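Local coordinates for bromo domain-containing protein (Trypanosoma cruzi, PDB 6NEY) that probably recognises acetylated lysine, as bromodomains generally do, through the bromodomain in this N-terminal part of a longer protein, at residues Q7-E12 against Y70-T75; E14-V19 against K62-A67; R24-G29 against A102-A107; E28-M33 against G96-I101. One frame throughout, in Å; residues are numbered along the deposited sequence.

Overall arrangement
From the N terminus, the first loop is closed where segment 70-75, the linker between helix 56-64 and helix 75-92, comes back to 7-12 (contact 1). Nested inside it, contact 2 sets helix 12-21 against the end of helix 56-64, and the two touch through Lys8 and Glu66. The loop after helix 12-21 then meets helix 97-124 twice, at 24-29 with 102-107 (contact 3) and at 28-33 with 96-101 (contact 4). These two share Glu28 and Gly29, lie about 6 Å apart between centres, and cross contacts 1 and 2 along the chain. Contacts 1 and 2 lie on the opposite side of the chain's centre from contacts 3 and 4.

Contact 1: Q7-E12 against Y70-T75; sequences QKFYPE and YDVNLT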
loop_
_atom_site.group_PDB
_atom_site.type_symbol
_atom_site.label_atom_id
_atom_site.label_comp_id
_atom_site.label_asym_id
_atom_site.label_seq_id
_atom_site.Cartn_x
_atom_site.Cartn_y
_atom_site.Cartn_z
ATOM N N GLN A 7 12.543 -14.847 9.314
ATOM C CA GLN A 7 12.855 -15.368 7.955
ATOM C C GLN A 7 12.518 -14.292 6.917
ATOM O O GLN A 7 11.549 -13.531 7.128
ATOM C CB GLN A 7 12.048 -16.630 7.655
ATOM C CG GLN A 7 12.591 -17.897 8.298
ATOM C CD GLN A 7 11.736 -19.076 7.902
ATOM O OE1 GLN A 7 10.593 -19.201 8.328
ATOM N NE2 GLN A 7 12.283 -19.957 7.081
ATOM N N LYS A 8 13.295 -14.230 5.840
ATOM C CA LYS A 8 12.977 -13.395 4.654
ATOM C C LYS A 8 12.004 -14.172 3.763
ATOM O O LYS A 8 12.431 -15.064 2.971
ATOM C CB LYS A 8 14.232 -12.993 3.890
ATOM C CG LYS A 8 13.955 -11.973 2.812
ATOM C CD LYS A 8 15.116 -11.737 1.890
ATOM C CE LYS A 8 14.789 -10.697 0.851
ATOM N NZ LYS A 8 16.002 -9.986 0.391
ATOM N N PHE A 9 10.720 -13.861 3.884
ATOM C CA PHE A 9 9.668 -14.658 3.218
ATOM C C PHE A 9 9.598 -14.241 1.750
ATOM O O PHE A 9 9.176 -15.056 0.967
ATOM C CB PHE A 9 8.311 -14.479 3.897
ATOM C CG PHE A 9 8.232 -15.170 5.233
ATOM C CD1 PHE A 9 7.986 -16.529 5.305
ATOM C CD2 PHE A 9 8.430 -14.458 6.407
ATOM C CE1 PHE A 9 7.926 -17.174 6.531
ATOM C CE2 PHE A 9 8.386 -15.110 7.631
ATOM C CZ PHE A 9 8.129 -16.461 7.688
ATOM N N TYR A 10 9.964 -13.010 1.401
ATOM C CA TYR A 10 9.534 -12.419 0.113
ATOM C C TYR A 10 10.673 -11.694 -0.591
ATOM O O TYR A 10 11.357 -10.866 -0.009
ATOM C CB TYR A 10 8.328 -11.497 0.304
ATOM C CG TYR A 10 7.165 -12.128 1.008
ATOM C CD1 TYR A 10 6.581 -13.281 0.511
ATOM C CD2 TYR A 10 6.660 -11.602 2.181
ATOM C CE1 TYR A 10 5.504 -13.876 1.141
ATOM C CE2 TYR A 10 5.574 -12.175 2.818
ATOM C CZ TYR A 10 5.000 -13.316 2.301
ATOM O OH TYR A 10 3.948 -13.920 2.927
ATOM N N PRO A 11 10.862 -11.936 -1.901
ATOM C CA PRO A 11 11.872 -11.212 -2.662
ATOM C C PRO A 11 11.402 -9.768 -2.903
ATOM O O PRO A 11 10.247 -9.562 -3.224
ATOM C CB PRO A 11 12.036 -11.972 -3.985
ATOM C CG PRO A 11 10.941 -13.028 -3.995
ATOM C CD PRO A 11 10.112 -12.895 -2.730
ATOM N N GLU A 12 12.303 -8.792 -2.715
ATOM C CA GLU A 12 11.980 -7.358 -2.937
ATOM C C GLU A 12 11.393 -7.185 -4.340
ATOM O O GLU A 12 10.448 -6.390 -4.498
ATOM C CB GLU A 12 13.229 -6.488 -2.778
ATOM C CG GLU A 12 13.653 -6.308 -1.352
ATOM C CD GLU A 12 14.261 -7.539 -0.723
ATOM O OE1 GLU A 12 14.827 -8.404 -1.474
ATOM O OE2 GLU A 12 14.133 -7.654 0.513
ATOM N N TYR A 70 10.124 -9.424 5.568
ATOM C CA TYR A 70 10.260 -10.281 6.775
ATOM C C TYR A 70 8.913 -10.500 7.475
ATOM O O TYR A 70 8.904 -11.278 8.441
ATOM C CB TYR A 70 11.321 -9.701 7.716
ATOM C CG TYR A 70 12.681 -9.652 7.073
ATOM C CD1 TYR A 70 13.048 -8.584 6.274
ATOM C CD2 TYR A 70 13.568 -10.711 7.188
ATOM C CE1 TYR A 70 14.272 -8.552 5.629
ATOM C CE2 TYR A 70 14.800 -10.693 6.557
ATOM C CZ TYR A 70 15.151 -9.612 5.770
ATOM O OH TYR A 70 16.362 -9.576 5.149
ATOM N N ASP A 71 7.818 -9.890 7.012
ATOM C CA ASP A 71 6.466 -10.063 7.618
ATOM C C ASP A 71 5.687 -11.117 6.835
ATOM O O ASP A 71 5.266 -10.805 5.727
ATOM C CB ASP A 71 5.619 -8.786 7.595
ATOM C CG ASP A 71 6.152 -7.629 8.416
ATOM O OD1 ASP A 71 6.987 -7.877 9.327
ATOM O OD2 ASP A 71 5.707 -6.488 8.149
ATOM N N VAL A 72 5.425 -12.292 7.406
ATOM C CA VAL A 72 4.752 -13.382 6.640
ATOM C C VAL A 72 3.376 -12.894 6.143
ATOM O O VAL A 72 2.994 -13.274 5.015
ATOM C CB VAL A 72 4.671 -14.698 7.439
ATOM C CG1 VAL A 72 3.704 -14.637 8.609
ATOM C CG2 VAL A 72 4.320 -15.854 6.521
ATOM N N ASN A 73 2.633 -12.076 6.909
ATOM C CA ASN A 73 1.290 -11.629 6.450
ATOM C C ASN A 73 1.377 -10.208 5.875
ATOM O O ASN A 73 0.321 -9.614 5.685
ATOM C CB ASN A 73 0.195 -11.753 7.521
ATOM C CG ASN A 73 -1.198 -11.619 6.929
ATOM O OD1 ASN A 73 -1.503 -12.191 5.881
ATOM N ND2 ASN A 73 -2.054 -10.837 7.567
ATOM N N LEU A 74 2.582 -9.702 5.577
ATOM C CA LEU A 74 2.836 -8.351 4.992
ATOM C C LEU A 74 2.097 -7.290 5.819
ATOM O O LEU A 74 1.578 -6.313 5.243
ATOM C CB LEU A 74 2.400 -8.329 3.518
ATOM C CG LEU A 74 3.290 -9.120 2.547
ATOM C CD1 LEU A 74 2.679 -9.139 1.159
ATOM C CD2 LEU A 74 4.702 -8.556 2.478
ATOM N N THR A 75 2.106 -7.434 7.143
ATOM C CA THR A 75 1.378 -6.529 8.068
ATOM C C THR A 75 1.775 -5.071 7.810
ATOM O O THR A 75 0.868 -4.208 7.790
ATOM C CB THR A 75 1.630 -6.918 9.533
ATOM O OG1 THR A 75 1.271 -8.295 9.651
ATOM C CG2 THR A 75 0.843 -6.060 10.498
#
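This is a loop-to-loop contact at one end of the bromodomain bundle, where Phe9 and Tyr10, just before helix 12-21, meet Val72 and Leu74 in the linker leading to helix 75-92. The Phe9 ring is sandwiched: Val72 CB lies over the centre of one face, a CH-pi contact with CB 3.7 Å from Phe9 CE2, while Gln7 CB, from the same segment as the ring, covers the other face nearer the rim. Tyr70 O approaches that ring at its edge, in plane, where the ring hydrogens are slightly positive. A branched valine suits this spot because CG2, turned anti to the backbone N, extends over the same face as CB toward the CD1-CE1 side.

Tyr10 works through its edge. Asp71 O lies in the ring plane, 3.2 Å from Tyr10 CE2, and Val72 O takes the hydrogen bond from Tyr10 OH; the modelled 2.4 Å between those oxygens is very short, and its exact length is doubtful. Leu74 CD2 packs obliquely 3.6 Å from Tyr10 CD2. Both carbonyls belong to a type I turn from Asp71 to Leu74, closed by the bond from Leu74 N to Asp71 O.

On the outer side, Lys8 lays its CG over the Tyr70 ring and carries NZ onward in an extended chain to Glu12 OE1, a 2.7 Å salt bridge made on the syn side of the carboxylate. Lys8 NZ also pairs with Glu66. Glu12 and Glu66 come close together, so the shared lysine charge probably offsets their repulsion beside the apolar contacts.

Contact 2: E14-V19 against K62-A67; sequences ELVALV and KAANEA
Ala63 and Val16 meet without any aromatic ring; the flat groups here are peptide planes. Ala63 CB lies over one face of the peptide joining Leu15 to Val16, 3.8 Å from Val16 N, and Val16 CG2 sits by the nitrogen end of the Ala63-Ala64 peptide, 3.5 Å from Ala64 N. This is close helix-to-helix packing in the bromodomain four-helix bundle, between the first helix, 12-21, and the end of helix 56-64.

The backbones approach to 5.4 Å between the CA atoms of Val16 and Ala63, a closeness that suits the small side chain of Ala63. Its single methyl packs against Leu15 CB at 4.0 Å, against Val16 and, more loosely, against Val19 CG2. In Val16, chi1 of 171° puts CG1 anti to the backbone N and CG2 beside that N, anti to the carbonyl carbon; CG2 thereby reaches Ala64 CB as well, at the more exposed margin.

Helix 56-64 stops immediately afterwards in a Schellman motif. Glu66, at positive phi, is its C-prime residue, and the chain passes into the linker before helix 75-92. The motif is closed by Glu66 N to Ala63 O and by the 2.9 Å bond from Ala67 N to Lys62 O.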
loop_
_atom_site.group_PDB
_atom_site.type_symbol
_atom_site.label_atom_id
_atom_site.label_comp_id
_atom_site.label_asym_id
_atom_site.label_seq_id
_atom_site.Cartn_x
_atom_site.Cartn_y
_atom_site.Cartn_z
ATOM N N GLU A 14 9.488 -9.023 -6.161
ATOM C CA GLU A 14 8.063 -9.418 -6.195
ATOM C C GLU A 14 7.210 -8.410 -5.435
ATOM O O GLU A 14 6.094 -8.144 -5.891
ATOM C CB GLU A 14 7.864 -10.828 -5.645
ATOM C CG GLU A 14 8.369 -11.885 -6.584
ATOM C CD GLU A 14 8.086 -13.298 -6.108
ATOM O OE1 GLU A 14 7.592 -13.458 -4.941
ATOM O OE2 GLU A 14 8.343 -14.231 -6.900
ATOM N N LEU A 15 7.698 -7.885 -4.311
ATOM C CA LEU A 15 6.935 -6.928 -3.487
ATOM C C LEU A 15 6.849 -5.581 -4.220
ATOM O O LEU A 15 5.827 -4.897 -4.101
ATOM C CB LEU A 15 7.570 -6.811 -2.099
ATOM C CG LEU A 15 7.460 -8.051 -1.208
ATOM C CD1 LEU A 15 7.854 -7.749 0.230
ATOM C CD2 LEU A 15 6.062 -8.647 -1.239
ATOM N N VAL A 16 7.908 -5.155 -4.906
ATOM C CA VAL A 16 7.831 -3.929 -5.750
ATOM C C VAL A 16 6.737 -4.130 -6.802
ATOM O O VAL A 16 5.892 -3.248 -6.961
ATOM C CB VAL A 16 9.192 -3.592 -6.384
ATOM C CG1 VAL A 16 9.057 -2.494 -7.412
ATOM C CG2 VAL A 16 10.195 -3.208 -5.309
ATOM N N ALA A 17 6.739 -5.270 -7.488
ATOM C CA ALA A 17 5.736 -5.606 -8.523
ATOM C C ALA A 17 4.337 -5.564 -7.901
ATOM O O ALA A 17 3.420 -5.028 -8.566
ATOM C CB ALA A 17 6.047 -6.949 -9.144
ATOM N N LEU A 18 4.172 -6.151 -6.711
ATOM C CA LEU A 18 2.872 -6.173 -5.983
ATOM C C LEU A 18 2.408 -4.737 -5.709
ATOM O O LEU A 18 1.255 -4.401 -5.987
ATOM C CB LEU A 18 3.048 -6.940 -4.667
ATOM C CG LEU A 18 1.811 -6.998 -3.775
ATOM C CD1 LEU A 18 0.653 -7.655 -4.503
ATOM C CD2 LEU A 18 2.144 -7.739 -2.490
ATOM N N VAL A 19 3.292 -3.899 -5.175
ATOM C CA VAL A 19 2.900 -2.497 -4.839
ATOM C C VAL A 19 2.524 -1.773 -6.140
ATOM O O VAL A 19 1.507 -1.076 -6.163
ATOM C CB VAL A 19 4.024 -1.755 -4.108
ATOM C CG1 VAL A 19 3.704 -0.274 -4.039
ATOM C CG2 VAL A 19 4.309 -2.354 -2.731
ATOM N N LYS A 62 9.876 1.458 -0.113
ATOM C CA LYS A 62 10.016 0.617 1.107
ATOM C C LYS A 62 10.160 -0.853 0.716
ATOM O O LYS A 62 10.993 -1.523 1.318
ATOM C CB LYS A 62 8.840 0.814 2.061
ATOM C CG LYS A 62 8.858 2.155 2.775
ATOM C CD LYS A 62 7.713 2.364 3.717
ATOM C CE LYS A 62 7.636 1.325 4.814
ATOM N NZ LYS A 62 6.734 1.758 5.911
ATOM N N ALA A 63 9.411 -1.319 -0.290
ATOM C CA ALA A 63 9.474 -2.714 -0.791
ATOM C C ALA A 63 10.875 -3.021 -1.312
ATOM O O ALA A 63 11.451 -4.015 -0.896
ATOM C CB ALA A 63 8.461 -2.907 -1.884
ATOM N N ALA A 64 11.395 -2.143 -2.154
ATOM C CA ALA A 64 12.723 -2.253 -2.797
ATOM C C ALA A 64 13.827 -2.275 -1.719
ATOM O O ALA A 64 14.846 -2.942 -1.920
ATOM C CB ALA A 64 12.855 -1.116 -3.768
ATOM N N ASN A 65 13.588 -1.631 -0.579
ATOM C CA ASN A 65 14.564 -1.467 0.528
ATOM C C ASN A 65 14.415 -2.601 1.542
ATOM O O ASN A 65 15.061 -2.504 2.600
ATOM C CB ASN A 65 14.394 -0.120 1.241
ATOM C CG ASN A 65 14.774 1.063 0.376
ATOM N N GLU A 66 13.599 -3.629 1.253
ATOM C CA GLU A 66 13.404 -4.828 2.127
ATOM C C GLU A 66 12.546 -4.512 3.360
ATOM O O GLU A 66 12.465 -5.385 4.237
ATOM C CB GLU A 66 14.719 -5.398 2.678
ATOM C CG GLU A 66 15.850 -5.571 1.680
ATOM C CD GLU A 66 16.893 -6.560 2.193
ATOM O OE1 GLU A 66 17.441 -6.307 3.290
ATOM O OE2 GLU A 66 17.112 -7.613 1.540
ATOM N N ALA A 67 11.853 -3.378 3.410
ATOM C CA ALA A 67 11.038 -2.975 4.582
ATOM C C ALA A 67 9.994 -4.055 4.912
ATOM O O ALA A 67 9.706 -4.283 6.107
ATOM C CB ALA A 67 10.380 -1.647 4.308
#

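Contact 3: R24-G29 against A102-A107; sequences RPQDEG and AERFEA
Asp27 OD2 comes within 3.6 Å of Phe105 CD1, the carboxylate plane standing at 90° to the ring, and one water links the same Asp27 to Arg104. The contact joins the start of the long loop after helix 12-21, the ZA loop of the bromodomain fold, to helix 97-124, the last helix of the bundle. At the helix surface, Arg24 NH1 rests 3.8 Å from Phe105 N and 4.1 Å from Arg104 CB. No direct hydrogen bond crosses the contact. Instead the water donates to Gln26 OE1 and to Asp27 OD1 and accepts from Arg104 NE, lying in the plane of that guanidinium. Long polar side chains such as Gln26 and Arg104 suit this exposed edge of the contact, since they can reach a shared solvent molecule.

Phe105, its CG anti to the backbone N (chi1 166°), turns into the bundle, where it stacks with Phe31 and touches Ile81 and Val85 of helix 75-92.

In the next shell Arg24 holds Asp27 in place. The buried aspartate thus has its charge balanced by a neighbour in its own loop. Arg24, paired directly, and Arg104, acting through the water, would probably favour its ionised form. The Arg24 guanidinium is flanked over one face by Gln26 CD, and it makes a cation-pi contact with Phe108, one turn beyond Arg104. Its NE bonds Asp27 OD2 at 2.9 Å with an almost straight angle of 170°, although the approach is tilted out of the carboxylate plane; a weak second bond runs from Arg24 NH1 to Asp27 OD1 at 3.0 Å.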
loop_
_atom_site.group_PDB
_atom_site.type_symbol
_atom_site.label_atom_id
_atom_site.label_comp_id
_atom_site.label_asym_id
_atom_site.label_seq_id
_atom_site.Cartn_x
_atom_site.Cartn_y
_atom_site.Cartn_z
ATOM N N ARG A 24 -3.872 1.656 -9.942
ATOM C CA ARG A 24 -4.865 1.401 -11.009
ATOM C C ARG A 24 -5.235 2.722 -11.675
ATOM O O ARG A 24 -5.569 3.717 -11.016
ATOM C CB ARG A 24 -6.138 0.776 -10.431
ATOM C CG ARG A 24 -5.892 -0.493 -9.628
ATOM C CD ARG A 24 -7.211 -1.165 -9.324
ATOM N NE ARG A 24 -8.064 -0.353 -8.448
ATOM C CZ ARG A 24 -9.277 -0.698 -8.047
ATOM N NH1 ARG A 24 -9.981 0.123 -7.283
ATOM N NH2 ARG A 24 -9.790 -1.856 -8.430
ATOM N N PRO A 25 -5.228 2.754 -13.022
ATOM C CA PRO A 25 -5.699 3.924 -13.763
ATOM C C PRO A 25 -7.089 4.413 -13.315
ATOM O O PRO A 25 -7.291 5.608 -13.260
ATOM C CB PRO A 25 -5.784 3.412 -15.213
ATOM C CG PRO A 25 -4.829 2.257 -15.281
ATOM C CD PRO A 25 -4.779 1.662 -13.899
ATOM N N GLN A 26 -7.999 3.493 -12.983
ATOM C CA GLN A 26 -9.395 3.830 -12.583
ATOM C C GLN A 26 -9.399 4.664 -11.292
ATOM O O GLN A 26 -10.407 5.361 -11.029
ATOM C CB GLN A 26 -10.245 2.562 -12.443
ATOM C CG GLN A 26 -9.814 1.662 -11.307
ATOM C CD GLN A 26 -10.830 0.584 -11.059
ATOM O OE1 GLN A 26 -11.840 0.815 -10.385
ATOM N NE2 GLN A 26 -10.544 -0.583 -11.605
ATOM N N ASP A 27 -8.319 4.614 -10.504
ATOM C CA ASP A 27 -8.230 5.306 -9.187
ATOM C C ASP A 27 -7.656 6.723 -9.350
ATOM O O ASP A 27 -7.507 7.423 -8.309
ATOM C CB ASP A 27 -7.440 4.458 -8.190
ATOM C CG ASP A 27 -8.071 3.123 -7.835
ATOM O OD1 ASP A 27 -9.312 2.968 -8.016
ATOM O OD2 ASP A 27 -7.307 2.229 -7.416
ATOM N N GLU A 28 -7.377 7.147 -10.602
ATOM C CA GLU A 28 -7.093 8.558 -10.999
ATOM C C GLU A 28 -6.007 9.155 -10.096
ATOM O O GLU A 28 -6.095 10.362 -9.746
ATOM C CB GLU A 28 -8.344 9.441 -11.085
ATOM C CG GLU A 28 -9.128 9.617 -9.806
ATOM C CD GLU A 28 -10.328 10.543 -9.961
ATOM O OE1 GLU A 28 -11.342 10.091 -10.505
ATOM O OE2 GLU A 28 -10.235 11.734 -9.551
ATOM N N GLY A 29 -4.989 8.354 -9.797
ATOM C CA GLY A 29 -3.744 8.796 -9.160
ATOM C C GLY A 29 -3.938 9.125 -7.689
ATOM O O GLY A 29 -3.034 9.708 -7.110
ATOM N N ALA A 102 -11.452 5.267 -2.649
ATOM C CA ALA A 102 -10.611 4.798 -1.523
ATOM C C ALA A 102 -11.128 3.444 -1.019
ATOM O O ALA A 102 -10.287 2.534 -0.776
ATOM C CB ALA A 102 -10.576 5.799 -0.400
ATOM N N GLU A 103 -12.441 3.303 -0.844
ATOM C CA GLU A 103 -13.018 2.047 -0.274
ATOM C C GLU A 103 -12.862 0.905 -1.300
ATOM O O GLU A 103 -12.512 -0.233 -0.885
ATOM C CB GLU A 103 -14.485 2.189 0.158
ATOM C CG GLU A 103 -14.926 0.985 0.982
ATOM C CD GLU A 103 -16.318 1.035 1.586
ATOM O OE1 GLU A 103 -17.102 1.920 1.210
ATOM O OE2 GLU A 103 -16.623 0.123 2.383
ATOM N N ARG A 104 -13.035 1.172 -2.591
ATOM C CA ARG A 104 -12.839 0.102 -3.606
ATOM C C ARG A 104 -11.348 -0.271 -3.648
ATOM O O ARG A 104 -11.017 -1.480 -3.809
ATOM C CB ARG A 104 -13.337 0.538 -4.984
ATOM C CG ARG A 104 -14.850 0.611 -5.125
ATOM C CD ARG A 104 -15.221 0.788 -6.589
ATOM N NE ARG A 104 -14.708 2.027 -7.153
ATOM C CZ ARG A 104 -15.358 3.190 -7.207
ATOM N NH1 ARG A 104 -14.783 4.247 -7.770
ATOM N NH2 ARG A 104 -16.590 3.297 -6.752
ATOM N N PHE A 105 -10.467 0.728 -3.561
ATOM C CA PHE A 105 -8.996 0.552 -3.593
ATOM C C PHE A 105 -8.569 -0.310 -2.400
ATOM O O PHE A 105 -7.778 -1.255 -2.581
ATOM C CB PHE A 105 -8.274 1.899 -3.589
ATOM C CG PHE A 105 -6.808 1.798 -3.276
ATOM C CD1 PHE A 105 -5.916 1.354 -4.237
ATOM C CD2 PHE A 105 -6.314 2.128 -2.015
ATOM C CE1 PHE A 105 -4.564 1.251 -3.956
ATOM C CE2 PHE A 105 -4.958 2.012 -1.739
ATOM C CZ PHE A 105 -4.090 1.582 -2.708
ATOM N N GLU A 106 -9.098 -0.024 -1.205
ATOM C CA GLU A 106 -8.718 -0.778 0.022
ATOM C C GLU A 106 -9.087 -2.258 -0.182
ATOM O O GLU A 106 -8.230 -3.141 0.115
ATOM C CB GLU A 106 -9.348 -0.142 1.265
ATOM C CG GLU A 106 -8.833 -0.694 2.585
ATOM C CD GLU A 106 -9.641 -0.165 3.770
ATOM O OE1 GLU A 106 -10.874 0.011 3.621
ATOM O OE2 GLU A 106 -9.056 0.095 4.822
ATOM N N ALA A 107 -10.272 -2.520 -0.737
ATOM C CA ALA A 107 -10.799 -3.887 -0.964
ATOM C C ALA A 107 -9.927 -4.629 -2.001
ATOM O O ALA A 107 -9.546 -5.808 -1.796
ATOM C CB ALA A 107 -12.240 -3.798 -1.386
HETATM O O HOH W 1 -12.001 2.740 -8.415
#

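Contact 4: E28-M33 against G96-I101; sequences EGLFSM and GPLANI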
loop_
_atom_site.group_PDB
_atom_site.type_symbol
_atom_site.label_atom_id
_atom_site.label_comp_id
_atom_site.label_asym_id
_atom_site.label_seq_id
_atom_site.Cartn_x
_atom_site.Cartn_y
_atom_site.Cartn_z
ATOM N N GLU A 28 -7.377 7.147 -10.602
ATOM C CA GLU A 28 -7.093 8.558 -10.999
ATOM C C GLU A 28 -6.007 9.155 -10.096
ATOM O O GLU A 28 -6.095 10.362 -9.746
ATOM C CB GLU A 28 -8.344 9.441 -11.085
ATOM C CG GLU A 28 -9.128 9.617 -9.806
ATOM C CD GLU A 28 -10.328 10.543 -9.961
ATOM O OE1 GLU A 28 -11.342 10.091 -10.505
ATOM O OE2 GLU A 28 -10.235 11.734 -9.551
ATOM N N GLY A 29 -4.989 8.354 -9.797
ATOM C CA GLY A 29 -3.744 8.796 -9.160
ATOM C C GLY A 29 -3.938 9.125 -7.689
ATOM O O GLY A 29 -3.034 9.708 -7.110
ATOM N N LEU A 30 -5.080 8.767 -7.105
ATOM C CA LEU A 30 -5.426 9.172 -5.720
ATOM C C LEU A 30 -4.321 8.709 -4.765
ATOM O O LEU A 30 -3.940 9.486 -3.898
ATOM C CB LEU A 30 -6.789 8.570 -5.375
ATOM C CG LEU A 30 -7.401 8.918 -4.025
ATOM C CD1 LEU A 30 -7.409 10.424 -3.763
ATOM C CD2 LEU A 30 -8.832 8.376 -3.983
ATOM N N PHE A 31 -3.787 7.501 -4.950
ATOM C CA PHE A 31 -2.796 6.904 -4.024
ATOM C C PHE A 31 -1.396 6.919 -4.636
ATOM O O PHE A 31 -0.462 6.475 -3.955
ATOM C CB PHE A 31 -3.294 5.519 -3.589
ATOM C CG PHE A 31 -4.630 5.629 -2.907
ATOM C CD1 PHE A 31 -4.720 6.252 -1.672
ATOM C CD2 PHE A 31 -5.792 5.205 -3.533
ATOM C CE1 PHE A 31 -5.946 6.394 -1.036
ATOM C CE2 PHE A 31 -7.020 5.382 -2.909
ATOM C CZ PHE A 31 -7.092 5.966 -1.669
ATOM N N SER A 32 -1.224 7.349 -5.883
ATOM C CA SER A 32 0.112 7.246 -6.524
ATOM C C SER A 32 0.714 8.642 -6.666
ATOM O O SER A 32 1.939 8.720 -6.769
ATOM C CB SER A 32 0.060 6.522 -7.819
ATOM O OG SER A 32 -1.047 6.949 -8.608
ATOM N N MET A 33 -0.125 9.684 -6.649
ATOM C CA MET A 33 0.337 11.092 -6.728
ATOM C C MET A 33 1.128 11.416 -5.459
ATOM O O MET A 33 0.841 10.833 -4.381
ATOM C CB MET A 33 -0.819 12.088 -6.924
ATOM C CG MET A 33 -1.565 12.496 -5.664
ATOM S SD MET A 33 -2.755 13.865 -5.998
ATOM C CE MET A 33 -4.249 12.949 -6.377
ATOM N N GLY A 96 -18.471 10.951 -1.241
ATOM C CA GLY A 96 -18.192 11.458 -2.594
ATOM C C GLY A 96 -17.343 10.489 -3.414
ATOM O O GLY A 96 -16.907 9.456 -2.895
ATOM N N PRO A 97 -17.062 10.829 -4.690
ATOM C CA PRO A 97 -16.388 9.932 -5.622
ATOM C C PRO A 97 -15.000 9.497 -5.140
ATOM O O PRO A 97 -14.649 8.369 -5.411
ATOM C CB PRO A 97 -16.271 10.732 -6.926
ATOM C CG PRO A 97 -17.336 11.782 -6.805
ATOM C CD PRO A 97 -17.414 12.107 -5.331
ATOM N N LEU A 98 -14.234 10.381 -4.482
ATOM C CA LEU A 98 -12.860 10.038 -4.037
ATOM C C LEU A 98 -12.969 9.007 -2.905
ATOM O O LEU A 98 -12.154 8.084 -2.867
ATOM C CB LEU A 98 -12.096 11.293 -3.586
ATOM C CG LEU A 98 -11.767 12.325 -4.670
ATOM C CD1 LEU A 98 -10.922 13.462 -4.098
ATOM C CD2 LEU A 98 -11.030 11.690 -5.850
ATOM N N ALA A 99 -13.906 9.190 -1.963
ATOM C CA ALA A 99 -14.068 8.255 -0.828
ATOM C C ALA A 99 -14.510 6.896 -1.391
ATOM O O ALA A 99 -14.022 5.887 -0.857
ATOM C CB ALA A 99 -15.034 8.788 0.196
ATOM N N ASN A 100 -15.314 6.892 -2.458
ATOM C CA ASN A 100 -15.790 5.639 -3.123
ATOM C C ASN A 100 -14.582 4.938 -3.733
ATOM O O ASN A 100 -14.484 3.720 -3.643
ATOM C CB ASN A 100 -16.844 5.893 -4.203
ATOM C CG ASN A 100 -18.155 6.395 -3.630
ATOM O OD1 ASN A 100 -18.377 6.306 -2.417
ATOM N ND2 ASN A 100 -19.030 6.870 -4.504
ATOM N N ILE A 101 -13.687 5.694 -4.364
ATOM C CA ILE A 101 -12.433 5.109 -4.904
ATOM C C ILE A 101 -11.635 4.527 -3.741
ATOM O O ILE A 101 -11.134 3.440 -3.882
ATOM C CB ILE A 101 -11.620 6.145 -5.694
ATOM C CG1 ILE A 101 -12.317 6.497 -7.013
ATOM C CG2 ILE A 101 -10.197 5.643 -5.900
ATOM C CD1 ILE A 101 -11.740 7.731 -7.703
#
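Leu30 and Ile101 cross obliquely, the leucine setting CD2 against both Ile101 CG2, at 3.6 Å, and the carbonyl of Leu98, whose O is 3.5 Å from it. CG of Leu30 lies anti to the backbone N (chi1 -176°), which throws the forked end forward onto helix 97-124; a leucine suits a groove between residues three apart on a helix. On the next residue, Phe31 meets the same isoleucine obliquely and more loosely, at 4.4 Å between Phe31 CE2 and Ile101 CG2, while Leu30 CG lies over a face of that ring, toward its rim. The two loop side chains therefore support each other.

Glu28, an exposed residue, runs its extended chain at about a right angle to Leu98 and Ile101. Its aliphatic CG packs on Ile101 CD1 at 3.8 Å, and its carboxylate lies against methyls, OE1 on Ile101 CD1 and OE2 on Leu98 CD2.

Gly96 is the N-cap, at backbone angles (phi 112°) that would jam a side chain; proline suits position 97, in the first turn, where its missing N-H costs no helical hydrogen bond. Helix 75-92 closes the inner side: Leu30 touches Cys88, Phe31 touches Met84 and Cys88, and Leu98 touches Asn92. The loop is thus wedged between helices 75-92 and 97-124, at the end of the bundle where bromodomains typically have their acetyl-lysine pocket.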